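Local coordinates for protein TqaL (Neurospora crassa, PDB 7EEH) that belongs to the 2OG-Fe dioxygenase family of the cupin clan and holds a ferric ion in its metal site, at residues N200-N206 against S256-D262. The protein carries 1 engineered substitution. Residues are numbered along the deposited sequence; the frame is centred on the assembly and turned at random. Where two conformers were deposited one is given.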
loop_
_atom_site.group_PDB
_atom_site.type_symbol
_atom_site.label_atom_id
_atom_site.label_comp_id
_atom_site.label_asym_id
_atom_site.label_seq_id
_atom_site.Cartn_x
_atom_site.Cartn_y
_atom_site.Cartn_z
ATOM N N ASN B 200 2.034 37.035 -1.283
ATOM C CA ASN B 200 1.592 37.966 -2.333
ATOM C C ASN B 200 2.134 37.568 -3.702
ATOM O O ASN B 200 2.493 38.410 -4.529
ATOM C CB ASN B 200 1.969 39.415 -2.005
ATOM C CG ASN B 200 1.401 40.418 -3.023
ATOM O OD1 ASN B 200 0.311 40.220 -3.573
ATOM N ND2 ASN B 200 2.164 41.466 -3.306
HETATM N N MSE B 201 2.185 36.273 -3.957
HETATM C CA MSE B 201 2.743 35.825 -5.214
HETATM C C MSE B 201 1.631 35.421 -6.158
HETATM O O MSE B 201 0.824 34.559 -5.830
HETATM C CB MSE B 201 3.713 34.664 -4.975
HETATM C CG MSE B 201 4.181 33.950 -6.218
HETATM SE SE MSE B 201 5.774 32.815 -5.860
HETATM C CE MSE B 201 4.989 31.394 -4.905
ATOM N N ASP B 202 1.591 36.058 -7.330
ATOM C CA ASP B 202 0.586 35.752 -8.345
ATOM C C ASP B 202 0.880 34.392 -8.970
ATOM O O ASP B 202 1.870 34.238 -9.685
ATOM C CB ASP B 202 0.567 36.839 -9.416
ATOM C CG ASP B 202 -0.607 36.699 -10.372
ATOM O OD1 ASP B 202 -1.480 35.833 -10.131
ATOM O OD2 ASP B 202 -0.655 37.455 -11.365
ATOM N N LEU B 203 0.008 33.411 -8.731
ATOM C CA LEU B 203 0.263 32.048 -9.187
ATOM C C LEU B 203 -0.224 31.801 -10.607
ATOM O O LEU B 203 0.436 31.087 -11.371
ATOM C CB LEU B 203 -0.386 31.050 -8.225
ATOM C CG LEU B 203 0.322 31.084 -6.870
ATOM C CD1 LEU B 203 -0.508 30.458 -5.759
ATOM C CD2 LEU B 203 1.686 30.406 -6.987
ATOM N N ALA B 204 -1.363 32.391 -10.978
ATOM C CA ALA B 204 -1.940 32.127 -12.292
ATOM C C ALA B 204 -0.988 32.529 -13.411
ATOM O O ALA B 204 -0.913 31.854 -14.445
ATOM C CB ALA B 204 -3.278 32.856 -12.437
ATOM N N ALA B 205 -0.244 33.613 -13.226
ATOM C CA ALA B 205 0.699 34.036 -14.249
ATOM C C ALA B 205 1.869 33.054 -14.292
ATOM O O ALA B 205 1.898 32.037 -13.592
ATOM C CB ALA B 205 1.154 35.467 -13.984
ATOM N N ASN B 206 2.834 33.308 -15.163
ATOM C CA ASN B 206 4.047 32.502 -15.110
ATOM C C ASN B 206 5.029 33.193 -14.169
ATOM O O ASN B 206 6.048 33.768 -14.557
ATOM C CB ASN B 206 4.600 32.253 -16.503
ATOM C CG ASN B 206 4.222 30.874 -17.018
ATOM O OD1 ASN B 206 3.170 30.346 -16.655
ATOM N ND2 ASN B 206 5.076 30.277 -17.846
ATOM N N SER B 256 11.734 32.074 -14.000
ATOM C CA SER B 256 11.120 33.355 -14.307
ATOM C C SER B 256 10.916 34.153 -13.028
ATOM O O SER B 256 10.839 33.579 -11.939
ATOM C CB SER B 256 9.788 33.140 -15.023
ATOM O OG SER B 256 8.770 32.785 -14.110
ATOM N N PRO B 257 10.835 35.485 -13.118
ATOM C CA PRO B 257 10.713 36.301 -11.899
ATOM C C PRO B 257 9.428 36.021 -11.137
ATOM O O PRO B 257 8.394 35.679 -11.715
ATOM C CB PRO B 257 10.723 37.741 -12.431
ATOM C CG PRO B 257 11.323 37.646 -13.792
ATOM C CD PRO B 257 10.921 36.317 -14.330
ATOM N N VAL B 258 9.496 36.196 -9.816
ATOM C CA VAL B 258 8.278 36.231 -9.018
ATOM C C VAL B 258 7.444 37.429 -9.440
ATOM O O VAL B 258 7.957 38.548 -9.572
ATOM C CB VAL B 258 8.611 36.295 -7.522
ATOM C CG1 VAL B 258 7.330 36.363 -6.705
ATOM C CG2 VAL B 258 9.437 35.102 -7.114
ATOM N N LEU B 259 6.150 37.201 -9.652
ATOM C CA LEU B 259 5.215 38.273 -9.965
ATOM C C LEU B 259 4.299 38.518 -8.779
ATOM O O LEU B 259 3.726 37.565 -8.236
ATOM C CB LEU B 259 4.375 37.933 -11.203
ATOM C CG LEU B 259 5.123 37.883 -12.531
ATOM C CD1 LEU B 259 4.201 37.382 -13.629
ATOM C CD2 LEU B 259 5.703 39.235 -12.886
ATOM N N PRO B 260 4.133 39.767 -8.346
ATOM C CA PRO B 260 3.261 40.028 -7.201
ATOM C C PRO B 260 1.801 40.029 -7.621
ATOM O O PRO B 260 1.432 40.554 -8.673
ATOM C CB PRO B 260 3.708 41.415 -6.721
ATOM C CG PRO B 260 4.330 42.064 -7.918
ATOM C CD PRO B 260 4.624 41.014 -8.965
ATOM N N LEU B 261 0.970 39.410 -6.790
ATOM C CA LEU B 261 -0.468 39.440 -7.016
ATOM C C LEU B 261 -0.995 40.868 -6.939
ATOM O O LEU B 261 -1.542 41.405 -7.911
ATOM C CB LEU B 261 -1.155 38.551 -5.988
ATOM C CG LEU B 261 -2.670 38.463 -6.083
ATOM C CD1 LEU B 261 -3.082 38.021 -7.477
ATOM C CD2 LEU B 261 -3.195 37.518 -5.016
ATOM N N ASP B 262 -0.827 41.501 -5.782
ATOM C CA ASP B 262 -1.129 42.916 -5.594
ATOM C C ASP B 262 0.133 43.715 -5.898
ATOM O O ASP B 262 1.090 43.692 -5.117
ATOM C CB ASP B 262 -1.620 43.149 -4.168
ATOM C CG ASP B 262 -1.897 44.612 -3.859
ATOM O OD1 ASP B 262 -1.683 45.484 -4.725
ATOM O OD2 ASP B 262 -2.339 44.880 -2.722
HETATM O O HOH W 1 7.821 35.806 -14.390
#
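A chi1 of -175° swings CG of Asn-200 opposite its own N and carries the side-chain amide across to both backbone polar groups of Asp-262, while at the far end Ser-256 turns OG between its own N and carbonyl carbon (chi1 78°) to reach Asn-206. Asn-200 OD1 receives Asp-262 N at 2.8 Å, on a lone pair in the carbonyl plane and nearly straight (172°), and its ND2 donates to Asp-262 O at 3.1 Å, which lies almost in the amide plane; two such bonds fix the rotation of the group. Backbone bonds from Leu-261 N to Asn-200 O (2.9 Å) and from Asp-202 N to Leu-259 O (2.8 Å) flank the single antiparallel bridge between Met-201 and Pro-260. Ser-256 OG donates to Asn-206 O (2.9 Å) from above the carbonyl plane, and a water donates to that oxygen and to Pro-257 O. Apolar contacts lie between: the selenium of Met-201, a selenomethionine (SE), meets Val-258 CG1 at 4.0 Å, the side chains crossing at about a right angle, and Ala-205 CB touches Leu-259 CD1 at 3.6 Å. With the Ser-256 side chain about 13 Å from the ferric ion and no part in its coordination, the contact joins the loop between strands 190-199 and 209-213 to that between 252-255 and 267-277, Val-258 resting on strands 158-170 and 267-277.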